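Side-chain contacts in adenine phosphoribosyltransferase, putative (Trypanosoma brucei brucei, PDB 5VN4), which probably catalyses the reversible transfer of a phosphoribosyl group from 5-phospho-alpha-D-ribose 1-diphosphate to adenine, making AMP and diphosphate in purine salvage: residues Ser10-Glu13 / Phe19-Ser22; Asp68-Arg73 / Pro96-Glu101; Asn55-Glu58 / Val62-Gly65; Pro194-Ala199 / Val206-Leu211. One frame throughout, in Å; residues are numbered along the deposited sequence.

Contact 1: Ser10-Glu13 / Phe19-Ser22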
loop_
_atom_site.group_PDB
_atom_site.type_symbol
_atom_site.label_atom_id
_atom_site.label_comp_id
_atom_site.label_asym_id
_atom_site.label_seq_id
_atom_site.Cartn_x
_atom_site.Cartn_y
_atom_site.Cartn_z
ATOM N N SER A 10 -7.560 22.519 -10.505
ATOM C CA SER A 10 -6.764 23.020 -11.622
ATOM C C SER A 10 -5.271 22.907 -11.354
ATOM O O SER A 10 -4.796 23.208 -10.251
ATOM C CB SER A 10 -7.106 24.477 -11.906
ATOM O OG SER A 10 -8.447 24.580 -12.358
ATOM N N LEU A 11 -4.540 22.506 -12.386
ATOM C CA LEU A 11 -3.095 22.360 -12.344
ATOM C C LEU A 11 -2.422 23.534 -13.034
ATOM O O LEU A 11 -3.006 24.206 -13.887
ATOM C CB LEU A 11 -2.670 21.085 -13.072
ATOM C CG LEU A 11 -3.145 19.760 -12.488
ATOM C CD1 LEU A 11 -2.850 18.659 -13.490
ATOM C CD2 LEU A 11 -2.474 19.471 -11.153
ATOM N N VAL A 12 -1.166 23.758 -12.653
ATOM C CA VAL A 12 -0.298 24.709 -13.329
ATOM C C VAL A 12 1.023 24.021 -13.623
ATOM O O VAL A 12 1.512 23.201 -12.831
ATOM C CB VAL A 12 -0.081 26.005 -12.520
ATOM C CG1 VAL A 12 -1.384 26.791 -12.410
ATOM C CG2 VAL A 12 0.487 25.691 -11.150
ATOM N N GLU A 13 1.581 24.328 -14.787
ATOM C CA GLU A 13 2.843 23.743 -15.218
ATOM C C GLU A 13 3.971 24.617 -14.684
ATOM O O GLU A 13 4.182 25.734 -15.171
ATOM C CB GLU A 13 2.879 23.644 -16.742
ATOM C CG GLU A 13 3.979 22.731 -17.261
ATOM C CD GLU A 13 3.928 22.518 -18.772
ATOM O OE1 GLU A 13 4.753 21.737 -19.289
ATOM O OE2 GLU A 13 3.072 23.122 -19.445
ATOM N N PHE A 19 3.611 19.381 -13.377
ATOM C CA PHE A 19 2.367 20.057 -13.029
ATOM C C PHE A 19 2.047 19.857 -11.555
ATOM O O PHE A 19 2.281 18.779 -11.005
ATOM C CB PHE A 19 1.197 19.487 -13.838
ATOM C CG PHE A 19 1.318 19.696 -15.325
ATOM C CD1 PHE A 19 2.055 18.816 -16.116
ATOM C CD2 PHE A 19 0.687 20.769 -15.936
ATOM C CE1 PHE A 19 2.157 19.013 -17.495
ATOM C CE2 PHE A 19 0.781 20.965 -17.307
ATOM C CZ PHE A 19 1.523 20.085 -18.088
ATOM N N THR A 20 1.488 20.896 -10.932
ATOM C CA THR A 20 1.045 20.826 -9.549
ATOM C C THR A 20 -0.203 21.694 -9.411
ATOM O O THR A 20 -0.512 22.500 -10.286
ATOM C CB THR A 20 2.176 21.255 -8.605
ATOM O OG1 THR A 20 1.833 20.933 -7.252
ATOM C CG2 THR A 20 2.454 22.749 -8.720
ATOM N N LEU A 21 -0.947 21.510 -8.322
ATOM C CA LEU A 21 -2.168 22.292 -8.165
ATOM C C LEU A 21 -1.851 23.783 -8.096
ATOM O O LEU A 21 -0.797 24.194 -7.601
ATOM C CB LEU A 21 -2.920 21.876 -6.900
ATOM C CG LEU A 21 -3.663 20.540 -6.954
ATOM C CD1 LEU A 21 -4.091 20.150 -5.546
ATOM C CD2 LEU A 21 -4.860 20.602 -7.891
ATOM N N SER A 22 -2.783 24.599 -8.590
ATOM C CA SER A 22 -2.643 26.043 -8.466
ATOM C C SER A 22 -2.510 26.442 -6.994
ATOM O O SER A 22 -2.900 25.710 -6.083
ATOM C CB SER A 22 -3.860 26.739 -9.069
ATOM O OG SER A 22 -5.007 26.487 -8.284
#
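Glu13 lays its side chain over one face of the Phe19 ring: CG sits 3.9 Å from the centroid of the Phe19 ring, a CH-pi contact displaced toward the rim. The approach begins at Glu13 CB, 3.4 Å from Phe19 CE2. It runs on to the carboxylate, whose CD lies 3.5 Å from Phe19 CZ and whose plane is turned only 22° from that of the ring. Glu13 CG is anti to the backbone N (chi1 -165°) and the chain is straight beyond it, which lets the aliphatic stem follow the aromatic surface while OE1 accepts a hydrogen bond from Asn17 N in the turn. Leu11 crosses Phe19 at about a right angle, with Leu11 CD1 4.1 Å from Phe19 CB, and its other methyl, CD2, meets Leu21 CD2 at 4.2 Å. Two backbone bonds join Val12 and Thr20: Val12 N to Thr20 O, 2.8 Å, and Thr20 N to Val12 O, 3.0 Å. Ser22 N adds a third to Ser10 O. Glu13 and Phe19 form the adjoining non-hydrogen-bonded pair, with both side chains on the same face. All this makes an antiparallel beta hairpin, whose strand 18-21 runs parallel to strand 208-213 and thereby joins the main sheet.

Contact 2: Asp68-Arg73 / Pro96-Glu101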
loop_
_atom_site.group_PDB
_atom_site.type_symbol
_atom_site.label_atom_id
_atom_site.label_comp_id
_atom_site.label_asym_id
_atom_site.label_seq_id
_atom_site.Cartn_x
_atom_site.Cartn_y
_atom_site.Cartn_z
ATOM N N ASP A 68 -10.725 11.400 -6.006
ATOM C CA ASP A 68 -11.637 12.058 -6.937
ATOM C C ASP A 68 -10.874 12.779 -8.034
ATOM O O ASP A 68 -11.282 12.756 -9.200
ATOM C CB ASP A 68 -12.537 13.043 -6.189
ATOM C CG ASP A 68 -13.580 12.361 -5.318
ATOM O OD1 ASP A 68 -13.778 11.136 -5.445
ATOM O OD2 ASP A 68 -14.206 13.065 -4.498
ATOM N N PHE A 69 -9.765 13.432 -7.678
ATOM C CA PHE A 69 -8.982 14.147 -8.683
ATOM C C PHE A 69 -8.514 13.207 -9.787
ATOM O O PHE A 69 -8.722 13.474 -10.979
ATOM C CB PHE A 69 -7.778 14.846 -8.046
ATOM C CG PHE A 69 -6.944 15.583 -9.052
ATOM C CD1 PHE A 69 -7.256 16.890 -9.395
ATOM C CD2 PHE A 69 -5.896 14.955 -9.707
ATOM C CE1 PHE A 69 -6.526 17.570 -10.358
ATOM C CE2 PHE A 69 -5.165 15.627 -10.673
ATOM C CZ PHE A 69 -5.477 16.940 -10.993
ATOM N N PHE A 70 -7.875 12.097 -9.409
ATOM C CA PHE A 70 -7.292 11.222 -10.423
ATOM C C PHE A 70 -8.335 10.386 -11.158
ATOM O O PHE A 70 -8.190 10.147 -12.362
ATOM C CB PHE A 70 -6.175 10.374 -9.818
ATOM C CG PHE A 70 -4.915 11.143 -9.563
ATOM C CD1 PHE A 70 -4.141 11.581 -10.629
ATOM C CD2 PHE A 70 -4.507 11.438 -8.272
ATOM C CE1 PHE A 70 -2.980 12.287 -10.423
ATOM C CE2 PHE A 70 -3.345 12.155 -8.056
ATOM C CZ PHE A 70 -2.576 12.575 -9.134
ATOM N N VAL A 71 -9.395 9.951 -10.475
ATOM C CA VAL A 71 -10.468 9.252 -11.173
ATOM C C VAL A 71 -11.090 10.156 -12.228
ATOM O O VAL A 71 -11.248 9.763 -13.390
ATOM C CB VAL A 71 -11.508 8.713 -10.177
ATOM C CG1 VAL A 71 -12.743 8.210 -10.927
ATOM C CG2 VAL A 71 -10.898 7.600 -9.338
ATOM N N ASP A 72 -11.421 11.397 -11.850
ATOM C CA ASP A 72 -12.014 12.322 -12.812
ATOM C C ASP A 72 -11.059 12.615 -13.959
ATOM O O ASP A 72 -11.480 12.696 -15.119
ATOM C CB ASP A 72 -12.436 13.624 -12.129
ATOM C CG ASP A 72 -12.761 14.731 -13.127
ATOM O OD1 ASP A 72 -11.839 15.475 -13.534
ATOM O OD2 ASP A 72 -13.942 14.846 -13.521
ATOM N N ARG A 73 -9.771 12.785 -13.651
ATOM C CA ARG A 73 -8.788 13.114 -14.675
ATOM C C ARG A 73 -8.701 12.011 -15.719
ATOM O O ARG A 73 -8.723 12.277 -16.928
ATOM C CB ARG A 73 -7.429 13.335 -14.010
ATOM C CG ARG A 73 -6.315 13.686 -14.968
ATOM C CD ARG A 73 -5.101 14.151 -14.179
ATOM N NE ARG A 73 -3.988 14.463 -15.067
ATOM C CZ ARG A 73 -3.849 15.618 -15.710
ATOM N NH1 ARG A 73 -4.745 16.587 -15.548
ATOM N NH2 ARG A 73 -2.804 15.806 -16.505
ATOM N N PRO A 96 -4.786 1.755 -5.587
ATOM C CA PRO A 96 -5.982 0.894 -5.616
ATOM C C PRO A 96 -7.304 1.638 -5.557
ATOM O O PRO A 96 -8.244 1.253 -6.264
ATOM C CB PRO A 96 -5.772 -0.032 -4.411
ATOM C CG PRO A 96 -4.292 -0.147 -4.308
ATOM C CD PRO A 96 -3.792 1.248 -4.624
ATOM N N MET A 97 -7.417 2.688 -4.739
ATOM C CA MET A 97 -8.697 3.389 -4.654
ATOM C C MET A 97 -9.036 4.102 -5.957
ATOM O O MET A 97 -10.215 4.321 -6.250
ATOM C CB MET A 97 -8.711 4.363 -3.475
ATOM C CG MET A 97 -7.799 5.580 -3.645
ATOM S SD MET A 97 -7.700 6.523 -2.112
ATOM C CE MET A 97 -6.544 7.793 -2.609
ATOM N N ILE A 98 -8.025 4.469 -6.743
ATOM C CA ILE A 98 -8.261 5.049 -8.062
ATOM C C ILE A 98 -8.611 3.961 -9.067
ATOM O O ILE A 98 -9.597 4.069 -9.808
ATOM C CB ILE A 98 -7.034 5.870 -8.504
ATOM C CG1 ILE A 98 -6.792 7.021 -7.525
ATOM C CG2 ILE A 98 -7.217 6.393 -9.926
ATOM C CD1 ILE A 98 -5.384 7.598 -7.602
ATOM N N ALA A 99 -7.822 2.881 -9.071
ATOM C CA ALA A 99 -8.009 1.806 -10.039
ATOM C C ALA A 99 -9.387 1.163 -9.922
ATOM O O ALA A 99 -9.989 0.790 -10.936
ATOM C CB ALA A 99 -6.920 0.751 -9.862
ATOM N N VAL A 100 -9.903 1.004 -8.698
ATOM C CA VAL A 100 -11.197 0.351 -8.552
ATOM C C VAL A 100 -12.301 1.181 -9.199
ATOM O O VAL A 100 -13.205 0.629 -9.835
ATOM C CB VAL A 100 -11.481 -0.025 -7.084
ATOM C CG1 VAL A 100 -11.731 1.207 -6.233
ATOM C CG2 VAL A 100 -12.648 -1.000 -7.002
ATOM N N GLU A 101 -12.238 2.509 -9.078
ATOM C CA GLU A 101 -13.276 3.338 -9.686
ATOM C C GLU A 101 -13.140 3.402 -11.198
ATOM O O GLU A 101 -14.143 3.559 -11.903
ATOM C CB GLU A 101 -13.241 4.755 -9.116
ATOM C CG GLU A 101 -13.339 4.831 -7.611
ATOM C CD GLU A 101 -14.618 4.236 -7.073
ATOM O OE1 GLU A 101 -15.631 4.189 -7.808
ATOM O OE2 GLU A 101 -14.606 3.816 -5.900
#
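Helix segments 68-73 and 96-101 run in roughly the same direction, their axes 9.1 Å apart at closest approach and inclined by 36°, with Val71 and Ile98 facing each other where the backbones come nearest. They belong to two helices packed side by side in the phosphoribosyltransferase fold, in which helices flank a largely parallel sheet; Ile98 also reaches Ile84 of strand 83-87, and Phe70 reaches Leu211 of strand 208-213. The side chains meet through carbon atoms, and Val71 CG2 also rests against the backbone oxygen Ile98 O at 3.8 Å. Ile98 stretches its long branch across to Phe70, where CD1 of Ile98 comes within 3.6 Å of Phe70 CB and touches the ring obliquely. Phe70 CG is anti to the carbonyl carbon (chi1 -75°), and the ring leads off beyond this meeting point, so the Ile98 methyl meets mainly the root of the side chain. The short branch of Ile98 turns to the neighbouring residue: Ile98 CG2 lies 3.9 Å from Val71 CG2. Within segment 68-73, Phe69 CD2 stands 3.8 Å above the centre of the Phe70 ring plane, backing the aromatic side of the seam. The Glu101 chain bends at chi2 (-60°) and carries the carboxylate away from Val71, and OE2 forms a salt bridge with Arg67 NH1 of the second subunit; the link to Arg67 of its own chain is long and weak. Glu101 meets Val71 mainly through CB, which touches both methyls, 3.7 Å from Val71 CG2 and 3.9 Å from Val71 CG1.

Contact 3: Asn55-Glu58 / Val62-Gly65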
loop_
_atom_site.group_PDB
_atom_site.type_symbol
_atom_site.label_atom_id
_atom_site.label_comp_id
_atom_site.label_asym_id
_atom_site.label_seq_id
_atom_site.Cartn_x
_atom_site.Cartn_y
_atom_site.Cartn_z
ATOM N N ASN A 55 0.006 11.063 7.750
ATOM C CA ASN A 55 -0.899 12.170 8.049
ATOM C C ASN A 55 -1.876 12.430 6.910
ATOM O O ASN A 55 -2.943 13.008 7.138
ATOM C CB ASN A 55 -0.114 13.426 8.420
ATOM C CG ASN A 55 0.598 13.283 9.754
ATOM O OD1 ASN A 55 -0.008 12.878 10.750
ATOM N ND2 ASN A 55 1.896 13.585 9.775
ATOM N N ILE A 56 -1.545 11.988 5.699
ATOM C CA ILE A 56 -2.483 12.063 4.583
ATOM C C ILE A 56 -3.512 10.943 4.672
ATOM O O ILE A 56 -4.721 11.183 4.559
ATOM C CB ILE A 56 -1.728 12.021 3.239
ATOM C CG1 ILE A 56 -0.711 13.170 3.152
ATOM C CG2 ILE A 56 -2.724 12.021 2.064
ATOM C CD1 ILE A 56 -1.325 14.545 3.340
ATOM N N THR A 57 -3.051 9.699 4.856
ATOM C CA THR A 57 -3.997 8.585 4.888
ATOM C C THR A 57 -4.936 8.683 6.083
ATOM O O THR A 57 -6.055 8.160 6.031
ATOM C CB THR A 57 -3.284 7.229 4.859
ATOM O OG1 THR A 57 -2.482 7.053 6.032
ATOM C CG2 THR A 57 -2.411 7.126 3.631
ATOM N N GLU A 58 -4.511 9.351 7.156
ATOM C CA GLU A 58 -5.362 9.558 8.315
ATOM C C GLU A 58 -6.418 10.632 8.108
ATOM O O GLU A 58 -7.264 10.811 8.996
ATOM C CB GLU A 58 -4.516 9.877 9.544
ATOM C CG GLU A 58 -3.795 8.666 10.062
ATOM C CD GLU A 58 -2.844 8.978 11.190
ATOM O OE1 GLU A 58 -3.082 9.956 11.936
ATOM O OE2 GLU A 58 -1.862 8.223 11.334
ATOM N N VAL A 62 -8.977 14.422 2.567
ATOM C CA VAL A 62 -7.904 14.575 1.584
ATOM C C VAL A 62 -7.759 13.314 0.734
ATOM O O VAL A 62 -7.542 13.398 -0.482
ATOM C CB VAL A 62 -6.580 15.000 2.254
ATOM C CG1 VAL A 62 -5.407 14.858 1.281
ATOM C CG2 VAL A 62 -6.664 16.443 2.763
ATOM N N MET A 63 -7.870 12.132 1.349
ATOM C CA MET A 63 -7.802 10.900 0.564
ATOM C C MET A 63 -8.891 10.859 -0.500
ATOM O O MET A 63 -8.633 10.488 -1.653
ATOM C CB MET A 63 -7.885 9.674 1.472
ATOM C CG MET A 63 -6.640 9.438 2.310
ATOM S SD MET A 63 -5.196 8.951 1.318
ATOM C CE MET A 63 -5.503 7.199 1.085
ATOM N N ARG A 64 -10.111 11.253 -0.132
ATOM C CA ARG A 64 -11.193 11.336 -1.108
ATOM C C ARG A 64 -10.887 12.369 -2.189
ATOM O O ARG A 64 -11.210 12.158 -3.362
ATOM C CB ARG A 64 -12.502 11.663 -0.394
ATOM C CG ARG A 64 -13.739 11.595 -1.276
ATOM C CD ARG A 64 -14.999 11.753 -0.437
ATOM N NE ARG A 64 -14.945 10.884 0.737
ATOM C CZ ARG A 64 -14.813 11.311 1.989
ATOM N NH1 ARG A 64 -14.752 12.610 2.254
ATOM N NH2 ARG A 64 -14.755 10.434 2.981
ATOM N N GLY A 65 -10.270 13.497 -1.817
ATOM C CA GLY A 65 -9.912 14.487 -2.821
ATOM C C GLY A 65 -8.869 13.970 -3.796
ATOM O O GLY A 65 -8.955 14.226 -5.002
#
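Ile56 and Met63 meet through apolar packing, with Val62 beside them. CG2 of Ile56 is the shared point: it lies 4.0 Å from Val62 CG1 and 4.0 Å from Met63 SD, and its side chain runs obliquely to both. Thr57 instead lies alongside Met63, the two pointing the same way, with Thr57 CG2 4.0 Å from Met63 CE. Met63 manages this by bending at both chi2 (-68°) and chi3 (-81°), which folds the thioether back against the backbone of Ile56 and Thr57. Side chain also meets backbone here: Met63 CG is 3.4 Å from Ile56 O, and SD of Met63 is 3.8 Å from Thr57 CA. The polar bonds have partners outside the two segments. Thr57 OG1 pairs with Phe106 O of the second subunit, leaving the methyl for Met63, while Val62 N bonds to Asn59 OD1, just ahead of helix 60-75. Phe31 of helix 26-34 covers both Ile56 and Val62. Bound adenine is about 10 Å from the Ile56 side chain, so this packing lies near the adenine pocket without lining it. Two successive helices, 54-57 and 60-75, fold against each other through a tight corner, which in this phosphoribosyltransferase lies at the dimer interface.

Contact 4: Pro194-Ala199 / Val206-Leu211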
loop_
_atom_site.group_PDB
_atom_site.type_symbol
_atom_site.label_atom_id
_atom_site.label_comp_id
_atom_site.label_asym_id
_atom_site.label_seq_id
_atom_site.Cartn_x
_atom_site.Cartn_y
_atom_site.Cartn_z
ATOM N N PRO A 194 15.340 12.382 -14.858
ATOM C CA PRO A 194 15.732 11.008 -15.229
ATOM C C PRO A 194 14.764 10.355 -16.201
ATOM O O PRO A 194 15.192 9.836 -17.240
ATOM C CB PRO A 194 15.836 10.293 -13.872
ATOM C CG PRO A 194 16.071 11.396 -12.879
ATOM C CD PRO A 194 15.269 12.551 -13.391
ATOM N N ALA A 195 13.459 10.419 -15.921
ATOM C CA ALA A 195 12.471 9.819 -16.813
ATOM C C ALA A 195 12.482 10.484 -18.181
ATOM O O ALA A 195 12.301 9.812 -19.204
ATOM C CB ALA A 195 11.080 9.928 -16.189
ATOM N N HIS A 196 12.677 11.806 -18.222
ATOM C CA HIS A 196 12.594 12.548 -19.476
ATOM C C HIS A 196 13.858 12.459 -20.314
ATOM O O HIS A 196 13.836 12.875 -21.478
ATOM C CB HIS A 196 12.271 14.018 -19.218
ATOM C CG HIS A 196 10.848 14.258 -18.832
ATOM N ND1 HIS A 196 10.395 15.480 -18.384
ATOM C CD2 HIS A 196 9.775 13.433 -18.823
ATOM C CE1 HIS A 196 9.103 15.396 -18.116
ATOM N NE2 HIS A 196 8.701 14.165 -18.375
ATOM N N THR A 197 14.950 11.941 -19.766
ATOM C CA THR A 197 16.178 11.804 -20.531
ATOM C C THR A 197 16.567 10.350 -20.765
ATOM O O THR A 197 17.406 10.084 -21.630
ATOM C CB THR A 197 17.324 12.617 -19.899
ATOM O OG1 THR A 197 17.574 12.172 -18.569
ATOM C CG2 THR A 197 16.976 14.102 -19.854
ATOM N N PHE A 198 15.935 9.409 -20.059
ATOM C CA PHE A 198 16.138 7.981 -20.292
ATOM C C PHE A 198 15.927 7.629 -21.762
ATOM O O PHE A 198 15.018 8.144 -22.420
ATOM C CB PHE A 198 15.138 7.190 -19.434
ATOM C CG PHE A 198 15.150 5.703 -19.686
ATOM C CD1 PHE A 198 16.254 4.938 -19.347
ATOM C CD2 PHE A 198 14.057 5.071 -20.255
ATOM C CE1 PHE A 198 16.270 3.570 -19.575
ATOM C CE2 PHE A 198 14.060 3.692 -20.484
ATOM C CZ PHE A 198 15.170 2.944 -20.146
ATOM N N ALA A 199 16.780 6.740 -22.277
ATOM C CA ALA A 199 16.629 6.206 -23.633
ATOM C C ALA A 199 16.532 7.322 -24.669
ATOM O O ALA A 199 15.673 7.308 -25.556
ATOM C CB ALA A 199 15.451 5.233 -23.733
ATOM N N VAL A 206 5.945 12.829 -21.346
ATOM C CA VAL A 206 5.114 12.256 -20.290
ATOM C C VAL A 206 4.958 13.301 -19.185
ATOM O O VAL A 206 5.951 13.644 -18.531
ATOM C CB VAL A 206 5.716 10.962 -19.733
ATOM C CG1 VAL A 206 4.895 10.483 -18.529
ATOM C CG2 VAL A 206 5.765 9.897 -20.813
ATOM N N PRO A 207 3.754 13.803 -18.928
ATOM C CA PRO A 207 3.587 14.754 -17.819
ATOM C C PRO A 207 3.776 14.086 -16.464
ATOM O O PRO A 207 3.358 12.945 -16.245
ATOM C CB PRO A 207 2.144 15.249 -17.984
ATOM C CG PRO A 207 1.787 14.935 -19.417
ATOM C CD PRO A 207 2.532 13.658 -19.736
ATOM N N PHE A 208 4.431 14.811 -15.556
ATOM C CA PHE A 208 4.427 14.504 -14.131
ATOM C C PHE A 208 3.373 15.387 -13.480
ATOM O O PHE A 208 3.380 16.604 -13.674
ATOM C CB PHE A 208 5.780 14.837 -13.497
ATOM C CG PHE A 208 6.844 13.774 -13.671
ATOM C CD1 PHE A 208 7.036 13.121 -14.878
ATOM C CD2 PHE A 208 7.696 13.479 -12.620
ATOM C CE1 PHE A 208 8.046 12.165 -15.012
ATOM C CE2 PHE A 208 8.703 12.534 -12.740
ATOM C CZ PHE A 208 8.886 11.875 -13.941
ATOM N N VAL A 209 2.487 14.782 -12.694
ATOM C CA VAL A 209 1.423 15.503 -12.006
ATOM C C VAL A 209 1.526 15.174 -10.522
ATOM O O VAL A 209 1.242 14.043 -10.115
ATOM C CB VAL A 209 0.044 15.120 -12.555
ATOM C CG1 VAL A 209 -1.062 15.776 -11.738
ATOM C CG2 VAL A 209 -0.063 15.484 -14.037
ATOM N N THR A 210 1.952 16.146 -9.713
ATOM C CA THR A 210 2.024 15.960 -8.269
ATOM C C THR A 210 1.139 17.009 -7.620
ATOM O O THR A 210 1.359 18.208 -7.806
ATOM C CB THR A 210 3.460 16.065 -7.747
ATOM O OG1 THR A 210 4.011 17.349 -8.056
ATOM C CG2 THR A 210 4.342 14.987 -8.358
ATOM N N LEU A 211 0.143 16.561 -6.857
ATOM C CA LEU A 211 -0.916 17.470 -6.419
ATOM C C LEU A 211 -0.366 18.679 -5.667
ATOM O O LEU A 211 -0.743 19.821 -5.962
ATOM C CB LEU A 211 -1.955 16.723 -5.582
ATOM C CG LEU A 211 -2.717 15.649 -6.360
ATOM C CD1 LEU A 211 -3.859 15.089 -5.500
ATOM C CD2 LEU A 211 -3.242 16.173 -7.695
#
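The beta-alpha-beta unit made by strand 184-185, helix 192-197 and strand 208-213 has its helix held to the start of its last strand by His196 and Ala195, which meet Val206 and Phe208. His196 donates from NE2 to Val206 O at 2.8 Å, with an N-H...O angle of 159°. The oxygen lies at the ring edge, close to the imidazole plane, whereas the donor is tilted somewhat from the carbonyl plane of Val206. His196 CG is anti to the carbonyl carbon (chi1 -75°), a torsion that swings the ring out from the helix, toward the chain entering the strand. That same nitrogen, NE2 of His196, lies 4.0 Å from Phe208 CE1. The two rings meet obliquely, their centroids 5.3 Å apart and their planes at 70°. In this crossover the helix covers strand 208-213, which runs parallel to both strand 184-185 and strand 176-182. Phe208 is the strand residue that rises toward the helix, and Ala195 meets it: the Ala195 methyl, CB, comes to the ring's edge, near its plane, 3.7 Å from Phe208 CZ and 3.9 Å from Phe208 CE1. Val167 of helix 161-172 also packs on Ala195, while Val180 of strand 176-182 touches both Val206 and Phe208. The helix closes at Thr197, and Phe198 N still donates to Pro194 O at 2.9 Å.

In the fold
Contacts 1 and 4 share the main sheet: Phe19 N probably hydrogen-bonds to Phe208 O at 2.8 Å, and Leu11 CD1 packs on Val209 CG1. Contact 2 lies against both of them, with Leu11 CD2 3.9 Å from Phe69 CZ and Phe69 CD2 3.5 Å from Leu211 CD2. Helix 60-75 carries both contact 2 and contact 3, whose centres are 13 Å apart and which meet where Met97 CE touches Met63 O; these two also face the second subunit. Contacts 3 and 4 fall on opposite sides of the chain's centre. Around the ligands, the Thr57 side chain is about 11 Å from pyrophosphate, and that of Phe208 about 8 Å from the bound ribose 5-phosphate.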